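Organophosphorus hydrolase (Pseudomonas pseudoalcaligenes, PDB 4LE6) probably hydrolyses organophosphate triesters, using a two-zinc centre in a metallo-beta-lactamase fold. Local coordinates at residues 142-147 with 292-297; 91-96 with 100-105; 224-229 with 245-250; 107-112 with 149-154. One frame throughout, in Å; residues are numbered along the deposited sequence.

In the fold
Interactions 1 and 3 together make most of the two-zinc site. They share the zinc ion of chain K and water 1. The carboxylate oxygen D247 OD2 of interaction 3 also binds that zinc. Their centres lie about 11 Å apart, and interaction 3 is nested in the chain loop that interaction 1 closes. Interaction 2 is a hairpin whose end feeds the second shell: D104 OD2 is 2.7 Å from H144 ND1, and T105 OG1 is 2.8 Å from H144 O. Interaction 4 lies at the surface, its centre about 14 Å from that of interaction 1. The disulfide between C110 SG and C146 SG, 2.1 Å long, ties the two together.

Interaction 1: residues 142-147 with 292-297; sequences PDHACG and GAHLPF. With ZN (zinc ion), chain K.
The zinc ion of chain K is gripped across this contact by D143 OD2 at 2.2 Å, H144 NE2 at 2.1 Å and H294 NE2 at 2.1 Å. Water 1 and D247 complete the site. D143 and H144 belong to the HxHxDH signature of the metallo-beta-lactamase superfamily. D143 OD2 comes to the edge of the H294 ring, in its plane, 2.9 Å from H294 CE1. The carboxylate and this ring are nearly coplanar. D143 CG sits between its own backbone N and carbonyl carbon (chi1 54°), which turns the carboxylate toward the metal. The H144 and H294 rings come from opposite directions with planes at 88°, their NE2 atoms 3.4 Å apart. A293 CB touches the H144 edge at CE1, 3.5 Å away. Each imidazole is also held at its far nitrogen, which fixes its rotation: H144 ND1 bonds to D104 OD2, and H294 ND1 to A88 O. The D104 carboxylate would probably polarise H144. The site joins short helix 142-145 to the loop between strands 289-292 and 300-305. Strand 85-95 lies beside both, with V89 touching D143 and H294.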
# COMPACT_ATOMS: atom_id res chain seq x y z
N PRO A 142 9.89 -18.14 15.24
CA PRO A 142 10.59 -16.97 15.79
C PRO A 142 10.00 -15.65 15.32
O PRO A 142 9.82 -14.75 16.15
CB PRO A 142 12.00 -17.11 15.22
CG PRO A 142 12.15 -18.54 14.86
CD PRO A 142 10.79 -19.01 14.46
N ASP A 143 9.67 -15.55 14.03
CA ASP A 143 9.18 -14.28 13.47
C ASP A 143 7.76 -13.92 13.90
O ASP A 143 7.20 -12.89 13.48
CB ASP A 143 9.32 -14.25 11.93
CG ASP A 143 8.66 -15.44 11.23
OD1 ASP A 143 8.90 -16.58 11.66
OD2 ASP A 143 7.91 -15.24 10.24
N HIS A 144 7.18 -14.76 14.76
CA HIS A 144 5.85 -14.53 15.32
C HIS A 144 5.89 -14.46 16.84
O HIS A 144 5.10 -13.72 17.47
CB HIS A 144 4.90 -15.63 14.84
CG HIS A 144 4.79 -15.70 13.36
ND1 HIS A 144 3.76 -15.10 12.66
CD2 HIS A 144 5.63 -16.21 12.42
CE1 HIS A 144 3.96 -15.26 11.37
NE2 HIS A 144 5.08 -15.94 11.19
N ALA A 145 6.81 -15.21 17.44
CA ALA A 145 6.79 -15.41 18.89
C ALA A 145 7.95 -14.74 19.61
O ALA A 145 7.81 -14.42 20.80
CB ALA A 145 6.77 -16.90 19.23
N CYS A 146 9.07 -14.51 18.94
CA CYS A 146 10.22 -13.94 19.64
C CYS A 146 9.93 -12.54 20.19
O CYS A 146 10.56 -12.11 21.16
CB CYS A 146 11.44 -13.87 18.74
SG CYS A 146 12.36 -15.43 18.65
N GLY A 147 8.99 -11.84 19.58
CA GLY A 147 8.65 -10.49 20.01
C GLY A 147 7.99 -10.42 21.38
O GLY A 147 7.77 -9.34 21.91
N GLY A 292 -2.38 -10.80 6.67
CA GLY A 292 -1.41 -11.85 6.41
C GLY A 292 -0.00 -11.48 6.83
O GLY A 292 0.60 -10.51 6.33
N ALA A 293 0.56 -12.31 7.69
CA ALA A 293 1.84 -12.03 8.32
C ALA A 293 2.96 -11.75 7.33
O ALA A 293 3.91 -11.01 7.64
CB ALA A 293 2.24 -13.17 9.22
N HIS A 294 2.88 -12.33 6.14
CA HIS A 294 3.95 -12.17 5.15
C HIS A 294 3.49 -11.59 3.83
O HIS A 294 4.18 -11.67 2.80
CB HIS A 294 4.69 -13.49 4.94
CG HIS A 294 5.31 -14.01 6.20
ND1 HIS A 294 6.22 -13.27 6.92
CD2 HIS A 294 5.12 -15.16 6.89
CE1 HIS A 294 6.58 -13.95 8.00
NE2 HIS A 294 5.92 -15.09 8.01
N LEU A 295 2.33 -10.95 3.85
CA LEU A 295 1.84 -10.21 2.69
C LEU A 295 2.45 -8.80 2.78
O LEU A 295 2.82 -8.37 3.86
CB LEU A 295 0.31 -10.17 2.68
CG LEU A 295 -0.35 -11.55 2.65
CD1 LEU A 295 -1.87 -11.42 2.70
CD2 LEU A 295 0.07 -12.35 1.42
N PRO A 296 2.59 -8.12 1.64
CA PRO A 296 3.16 -6.77 1.64
C PRO A 296 2.40 -5.86 2.60
O PRO A 296 1.17 -5.84 2.58
CB PRO A 296 3.02 -6.32 0.19
CG PRO A 296 2.97 -7.60 -0.59
CD PRO A 296 2.19 -8.52 0.28
N PHE A 297 3.14 -5.20 3.48
CA PHE A 297 2.53 -4.44 4.57
C PHE A 297 1.63 -3.37 3.96
O PHE A 297 2.01 -2.78 2.95
CB PHE A 297 3.64 -3.78 5.40
CG PHE A 297 3.12 -2.92 6.48
CD1 PHE A 297 2.75 -3.46 7.69
CD2 PHE A 297 2.95 -1.55 6.27
CE1 PHE A 297 2.22 -2.67 8.69
CE2 PHE A 297 2.42 -0.76 7.27
CZ PHE A 297 2.06 -1.33 8.48
ZN ZN K . 6.23 -16.42 9.55
O HOH W 1 7.33 -17.81 9.98

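Interaction 2: residues 91-96 with 100-105; sequences AYLINT and LVLIDT
L93 and L100 both hold CG opposite the backbone N (chi1 -180° and -174°), which brings L93 CD1 to 3.7 Å from L100 CG. The two leucines sit diagonally across a beta hairpin. Its strands, 85-95 and 100-103, are joined by a short turn and run antiparallel in a six-stranded mixed sheet of the αβ/βα sandwich. Y92 with I103 and I94 with V101 are hydrogen-bonded pairs, each closed by two backbone bonds. I103 N to Y92 O is the shortest, 2.7 Å, and almost straight at 177°. L93 with L102 and N95 with L100 are the non-hydrogen-bonded pairs.

The side chains separate onto two faces. Y92, I94, V101 and I103 share one. There I94 CD1 meets I103 CD1 at 3.8 Å, and V244 and F235 of the second sheet pack against this face, which puts it inside the sandwich. L93, N95, L100 and L102 share the other. N95 CB lies 3.8 Å from L100 CD1, while L93 also touches Y127, and L102 touches V132. N95 and L100 reach P27 of the second subunit.

Just beyond the end of strand 100-103, D104 O lies 3.4 Å from A91 CB. D104 OD2 also accepts from T138 OG1. One oxygen is notably crowded: besides taking the I103 N-H, Y92 O has I103 CD1 only 3.2 Å away.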
# COMPACT_ATOMS: atom_id res chain seq x y z
N ALA A 91 2.39 -7.93 12.17
CA ALA A 91 1.55 -8.35 13.29
C ALA A 91 0.31 -7.46 13.28
O ALA A 91 0.28 -6.44 12.57
CB ALA A 91 2.29 -8.23 14.58
N TYR A 92 -0.71 -7.83 14.04
CA TYR A 92 -1.97 -7.07 14.00
C TYR A 92 -2.54 -6.80 15.38
O TYR A 92 -2.62 -7.69 16.19
CB TYR A 92 -2.98 -7.80 13.12
CG TYR A 92 -2.44 -7.88 11.72
CD1 TYR A 92 -2.63 -6.83 10.82
CD2 TYR A 92 -1.66 -8.95 11.31
CE1 TYR A 92 -2.12 -6.88 9.56
CE2 TYR A 92 -1.13 -9.00 10.04
CZ TYR A 92 -1.36 -7.94 9.18
OH TYR A 92 -0.83 -7.97 7.90
N LEU A 93 -2.94 -5.55 15.61
CA LEU A 93 -3.46 -5.14 16.91
C LEU A 93 -4.91 -4.75 16.69
O LEU A 93 -5.19 -3.87 15.89
CB LEU A 93 -2.69 -3.92 17.40
CG LEU A 93 -3.08 -3.32 18.75
CD1 LEU A 93 -2.82 -4.31 19.86
CD2 LEU A 93 -2.27 -2.04 18.96
N ILE A 94 -5.83 -5.44 17.35
CA ILE A 94 -7.24 -5.19 17.14
C ILE A 94 -7.87 -4.75 18.46
O ILE A 94 -7.76 -5.44 19.48
CB ILE A 94 -7.94 -6.43 16.56
CG1 ILE A 94 -7.29 -6.78 15.21
CG2 ILE A 94 -9.43 -6.18 16.35
CD1 ILE A 94 -7.78 -8.04 14.59
N ASN A 95 -8.48 -3.58 18.42
CA ASN A 95 -9.20 -3.02 19.56
C ASN A 95 -10.68 -3.32 19.32
O ASN A 95 -11.30 -2.73 18.42
CB ASN A 95 -8.94 -1.51 19.66
CG ASN A 95 -9.61 -0.87 20.86
OD1 ASN A 95 -10.67 -1.31 21.29
ND2 ASN A 95 -9.01 0.19 21.41
N THR A 96 -11.22 -4.27 20.09
CA THR A 96 -12.58 -4.74 19.90
C THR A 96 -13.56 -4.01 20.81
O THR A 96 -14.73 -4.38 20.89
CB THR A 96 -12.71 -6.23 20.25
OG1 THR A 96 -12.51 -6.41 21.66
CG2 THR A 96 -11.70 -7.04 19.50
N LEU A 100 -8.07 -5.31 23.97
CA LEU A 100 -7.00 -4.92 23.05
C LEU A 100 -6.17 -6.17 22.81
O LEU A 100 -5.54 -6.71 23.73
CB LEU A 100 -6.15 -3.78 23.61
CG LEU A 100 -5.10 -3.24 22.63
CD1 LEU A 100 -5.73 -2.54 21.42
CD2 LEU A 100 -4.16 -2.30 23.35
N VAL A 101 -6.20 -6.65 21.57
CA VAL A 101 -5.67 -7.96 21.23
C VAL A 101 -4.56 -7.83 20.21
O VAL A 101 -4.75 -7.25 19.14
CB VAL A 101 -6.78 -8.87 20.64
CG1 VAL A 101 -6.22 -10.26 20.33
CG2 VAL A 101 -7.95 -8.98 21.59
N LEU A 102 -3.41 -8.41 20.51
CA LEU A 102 -2.31 -8.41 19.57
C LEU A 102 -2.16 -9.82 18.98
O LEU A 102 -2.08 -10.79 19.73
CB LEU A 102 -1.03 -7.97 20.28
CG LEU A 102 0.25 -8.01 19.45
CD1 LEU A 102 0.13 -7.06 18.26
CD2 LEU A 102 1.46 -7.68 20.32
N ILE A 103 -2.14 -9.94 17.65
CA ILE A 103 -1.90 -11.22 16.99
C ILE A 103 -0.49 -11.21 16.38
O ILE A 103 -0.20 -10.39 15.49
CB ILE A 103 -2.93 -11.49 15.87
CG1 ILE A 103 -4.35 -11.34 16.41
CG2 ILE A 103 -2.75 -12.89 15.32
CD1 ILE A 103 -4.95 -9.95 16.27
N ASP A 104 0.34 -12.12 16.88
CA ASP A 104 1.76 -12.25 16.58
C ASP A 104 2.53 -11.03 17.06
O ASP A 104 1.93 -10.02 17.41
CB ASP A 104 2.00 -12.59 15.12
CG ASP A 104 1.53 -13.99 14.78
OD1 ASP A 104 1.34 -14.78 15.73
OD2 ASP A 104 1.36 -14.32 13.58
N THR A 105 3.85 -11.15 17.13
CA THR A 105 4.66 -10.15 17.82
C THR A 105 5.95 -9.82 17.10
O THR A 105 6.80 -9.10 17.64
CB THR A 105 5.04 -10.62 19.24
OG1 THR A 105 5.97 -11.71 19.17
CG2 THR A 105 3.82 -11.02 20.00

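Interaction 3: residues 224-229 with 245-250; sequences PGHTPG and WGDILL. With ZN (zinc ion), chain J; ZN (zinc ion), chain K.
H226 and D247 account for nearly all of this contact, and both bind zinc. H226 NE2 holds the zinc ion of chain J at 2.0 Å. D247 OD2 binds the same ion at 2.2 Å and the zinc ion of chain K at 2.1 Å. One carboxylate oxygen therefore bridges the two metals, as in many dinuclear hydrolases of this superfamily. Water 1 also binds both ions. H139 and H141 complete the site of chain J; D143, H144 and H294 complete that of chain K.

The two side chains also touch directly. D247 CB lies over one face of the H226 ring, 3.6 Å from its centroid and 26° off the normal, a CH-pi contact. It is displaced toward the rim, and H226 CD2 is the nearest ring atom at 3.3 Å. The carboxylate plane is turned 58° from the ring. H226 extends with CG opposite the backbone N (chi1 176°), and this carries NE2 up to the metal. H226 ND1 is hydrogen-bonded to D266 OD1, so the imidazole is held at both nitrogens and cannot easily spin. The D266 carboxylate would probably strengthen its hold on zinc. L250 adds a light touch, with CD1 4.5 Å from H226 CE1.

G225 N bonds to T227 O and tightens the turn that presents H226. That turn joins strands 218-222 and 231-237. D247 follows directly on strand 240-246. Helix 269-286 packs on both segments, against P224 on one and W245 and L249 on the other.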
# COMPACT_ATOMS: atom_id res chain seq x y z
N PRO A 224 -3.77 -26.04 10.10
CA PRO A 224 -2.54 -26.80 10.41
C PRO A 224 -1.70 -27.05 9.17
O PRO A 224 -2.23 -27.05 8.07
CB PRO A 224 -3.07 -28.13 10.97
CG PRO A 224 -4.46 -28.29 10.35
CD PRO A 224 -4.99 -26.87 10.22
N GLY A 225 -0.39 -27.25 9.35
CA GLY A 225 0.47 -27.64 8.24
C GLY A 225 1.80 -26.93 8.29
O GLY A 225 2.85 -27.57 8.47
N HIS A 226 1.78 -25.61 8.10
CA HIS A 226 2.99 -24.81 8.21
C HIS A 226 3.67 -25.16 9.54
O HIS A 226 4.88 -25.40 9.57
CB HIS A 226 2.65 -23.33 8.11
CG HIS A 226 3.82 -22.42 8.32
ND1 HIS A 226 4.88 -22.34 7.43
CD2 HIS A 226 4.08 -21.52 9.30
CE1 HIS A 226 5.74 -21.43 7.87
NE2 HIS A 226 5.28 -20.93 9.00
N THR A 227 2.90 -25.18 10.62
CA THR A 227 3.27 -25.95 11.81
C THR A 227 2.07 -26.80 12.21
O THR A 227 0.94 -26.51 11.82
CB THR A 227 3.65 -25.07 13.02
OG1 THR A 227 2.50 -24.31 13.43
CG2 THR A 227 4.79 -24.13 12.69
N PRO A 228 2.31 -27.86 12.99
CA PRO A 228 1.20 -28.73 13.40
C PRO A 228 0.05 -27.97 14.07
O PRO A 228 -1.11 -28.24 13.78
CB PRO A 228 1.86 -29.71 14.38
CG PRO A 228 3.32 -29.71 14.00
CD PRO A 228 3.60 -28.30 13.55
N GLY A 229 0.38 -26.99 14.91
CA GLY A 229 -0.64 -26.24 15.63
C GLY A 229 -1.00 -24.94 14.94
O GLY A 229 -1.65 -24.07 15.52
N TRP A 245 -4.45 -14.48 9.37
CA TRP A 245 -4.33 -15.88 8.94
C TRP A 245 -2.99 -16.53 9.21
O TRP A 245 -2.85 -17.73 9.08
CB TRP A 245 -4.81 -16.10 7.48
CG TRP A 245 -3.90 -15.69 6.35
CD1 TRP A 245 -2.62 -15.22 6.42
CD2 TRP A 245 -4.24 -15.73 4.95
NE1 TRP A 245 -2.14 -14.98 5.15
CE2 TRP A 245 -3.12 -15.28 4.24
CE3 TRP A 245 -5.39 -16.11 4.24
CZ2 TRP A 245 -3.11 -15.19 2.85
CZ3 TRP A 245 -5.37 -16.03 2.86
CH2 TRP A 245 -4.24 -15.57 2.18
N GLY A 246 -2.01 -15.72 9.61
CA GLY A 246 -0.69 -16.24 9.89
C GLY A 246 0.07 -16.50 8.60
O GLY A 246 0.12 -15.66 7.70
N ASP A 247 0.67 -17.68 8.53
CA ASP A 247 1.56 -18.07 7.44
C ASP A 247 0.90 -19.02 6.42
O ASP A 247 1.55 -19.93 5.91
CB ASP A 247 2.82 -18.69 8.04
CG ASP A 247 3.76 -17.65 8.63
OD1 ASP A 247 3.32 -16.50 8.84
OD2 ASP A 247 4.94 -17.99 8.89
N ILE A 248 -0.37 -18.78 6.12
CA ILE A 248 -1.07 -19.48 5.03
C ILE A 248 -0.28 -19.42 3.74
O ILE A 248 -0.25 -20.36 2.96
CB ILE A 248 -2.45 -18.82 4.76
CG1 ILE A 248 -3.36 -18.99 5.98
CG2 ILE A 248 -3.12 -19.39 3.49
CD1 ILE A 248 -3.48 -20.45 6.48
N LEU A 249 0.39 -18.30 3.51
CA LEU A 249 1.33 -18.26 2.41
C LEU A 249 2.39 -17.23 2.69
O LEU A 249 2.22 -16.34 3.52
CB LEU A 249 0.64 -18.04 1.06
CG LEU A 249 -0.15 -16.76 0.80
CD1 LEU A 249 0.74 -15.67 0.21
CD2 LEU A 249 -1.30 -17.09 -0.13
N LEU A 250 3.50 -17.43 2.01
CA LEU A 250 4.72 -16.72 2.26
C LEU A 250 5.09 -15.77 1.12
O LEU A 250 5.85 -14.84 1.33
CB LEU A 250 5.84 -17.73 2.41
CG LEU A 250 6.82 -17.46 3.54
CD1 LEU A 250 6.42 -18.25 4.78
CD2 LEU A 250 8.21 -17.82 3.05
ZN ZN J . 6.04 -19.51 10.11
ZN ZN K . 6.23 -16.42 9.55
O HOH W 1 7.33 -17.81 9.98

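Interaction 4: residues 107-112 with 149-154; sequences AAQCFG and VNADGS. With EDO (1,2-ethanediol), chain L.
Q109 and A151 meet through the flat amide end of the glutamine. A151 CB lies 3.8 Å from both Q109 OE1 and Q109 NE2, so the methyl group is shared between them. A bend at chi2 (142°) in the glutamine chain lets the amide reach it. Beside this pair, A108 CB approaches V149 O at 4.1 Å. Water 2 links the segments, donating to Q109 OE1 at 2.9 Å and to V149 O at 2.9 Å. Both its hydrogens are thus spent on bridging the two loops.

Behind these residues, each loop is stiffened by turns. A type II' turn from A107 to C110 presents A108 and Q109. The disulfide from C110 to C146 ties this loop to segment 142-147, which carries zinc ligands D143 and H144. Across from it, a type I turn runs from N150 to G153 and carries A151. D152 OD1 accepts S154 N at 2.8 Å in an Asx turn, and also takes S154 OG at 2.6 Å through its syn lone pair. N150 ND2 donates to S154 OG, nearly in the amide plane. N150 OD1 binds Q119 of helix 118-124.

The strong bonds thus lie within each loop or lead away from the pair. Between the loops there are a methyl-amide touch, a methyl-carbonyl approach and one water that donates to both sides. A solvent-mediated link takes the place of direct polar bonding.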
# COMPACT_ATOMS: atom_id res chain seq x y z
N ALA A 107 9.70 -10.58 15.39
CA ALA A 107 10.87 -11.44 15.60
C ALA A 107 11.83 -10.93 16.66
O ALA A 107 12.84 -11.58 16.94
CB ALA A 107 11.63 -11.59 14.30
N ALA A 108 11.54 -9.77 17.24
CA ALA A 108 12.52 -9.10 18.09
C ALA A 108 13.87 -9.11 17.37
O ALA A 108 13.94 -8.70 16.22
CB ALA A 108 12.59 -9.77 19.45
N GLN A 109 14.92 -9.63 18.02
CA GLN A 109 16.25 -9.68 17.42
C GLN A 109 16.63 -11.09 16.94
O GLN A 109 17.78 -11.34 16.61
CB GLN A 109 17.32 -9.24 18.42
CG GLN A 109 17.08 -7.93 19.16
CD GLN A 109 17.54 -8.02 20.63
OE1 GLN A 109 16.96 -8.77 21.43
NE2 GLN A 109 18.58 -7.27 20.97
N CYS A 110 15.66 -12.01 16.91
CA CYS A 110 15.93 -13.40 16.55
C CYS A 110 16.52 -13.58 15.16
O CYS A 110 17.29 -14.52 14.93
CB CYS A 110 14.65 -14.24 16.66
SG CYS A 110 14.30 -14.77 18.38
N PHE A 111 16.15 -12.70 14.23
CA PHE A 111 16.62 -12.80 12.85
C PHE A 111 17.40 -11.57 12.43
O PHE A 111 17.51 -11.26 11.25
CB PHE A 111 15.41 -13.01 11.92
CG PHE A 111 14.91 -14.43 11.88
CD1 PHE A 111 15.78 -15.50 11.98
CD2 PHE A 111 13.56 -14.69 11.71
CE1 PHE A 111 15.32 -16.79 11.94
CE2 PHE A 111 13.09 -16.00 11.67
CZ PHE A 111 13.98 -17.04 11.78
N GLY A 112 17.96 -10.85 13.41
CA GLY A 112 18.77 -9.69 13.09
C GLY A 112 18.04 -8.35 13.07
O GLY A 112 16.82 -8.27 13.24
N VAL A 149 9.40 -11.16 24.05
CA VAL A 149 10.45 -10.87 25.04
C VAL A 149 11.35 -9.71 24.59
O VAL A 149 11.85 -9.70 23.45
CB VAL A 149 11.31 -12.13 25.32
CG1 VAL A 149 12.33 -11.87 26.44
CG2 VAL A 149 10.42 -13.31 25.69
N ASN A 150 11.52 -8.73 25.49
CA ASN A 150 12.39 -7.57 25.27
C ASN A 150 13.85 -7.95 25.42
O ASN A 150 14.16 -9.01 25.97
CB ASN A 150 12.07 -6.47 26.28
CG ASN A 150 10.70 -5.84 26.06
OD1 ASN A 150 10.24 -5.71 24.93
ND2 ASN A 150 10.04 -5.44 27.14
N ALA A 151 14.75 -7.09 24.97
CA ALA A 151 16.17 -7.42 24.96
C ALA A 151 16.70 -7.68 26.35
O ALA A 151 17.63 -8.45 26.52
CB ALA A 151 16.99 -6.31 24.29
N ASP A 152 16.11 -7.06 27.37
CA ASP A 152 16.61 -7.25 28.74
C ASP A 152 15.97 -8.46 29.42
O ASP A 152 16.21 -8.70 30.60
CB ASP A 152 16.41 -5.99 29.59
CG ASP A 152 14.95 -5.61 29.78
OD1 ASP A 152 14.04 -6.40 29.42
OD2 ASP A 152 14.71 -4.51 30.32
N GLY A 153 15.15 -9.21 28.68
CA GLY A 153 14.50 -10.39 29.23
C GLY A 153 13.12 -10.09 29.80
O GLY A 153 12.38 -11.01 30.14
N SER A 154 12.75 -8.82 29.87
CA SER A 154 11.43 -8.48 30.40
C SER A 154 10.35 -8.81 29.36
O SER A 154 10.61 -8.80 28.15
CB SER A 154 11.36 -7.00 30.79
OG SER A 154 11.49 -6.16 29.65
C1 EDO L . 19.66 -13.33 8.03
O1 EDO L . 18.56 -12.44 8.27
C2 EDO L . 20.06 -13.99 9.34
O2 EDO L . 19.42 -13.28 10.40
O HOH W 2 14.15 -8.38 22.17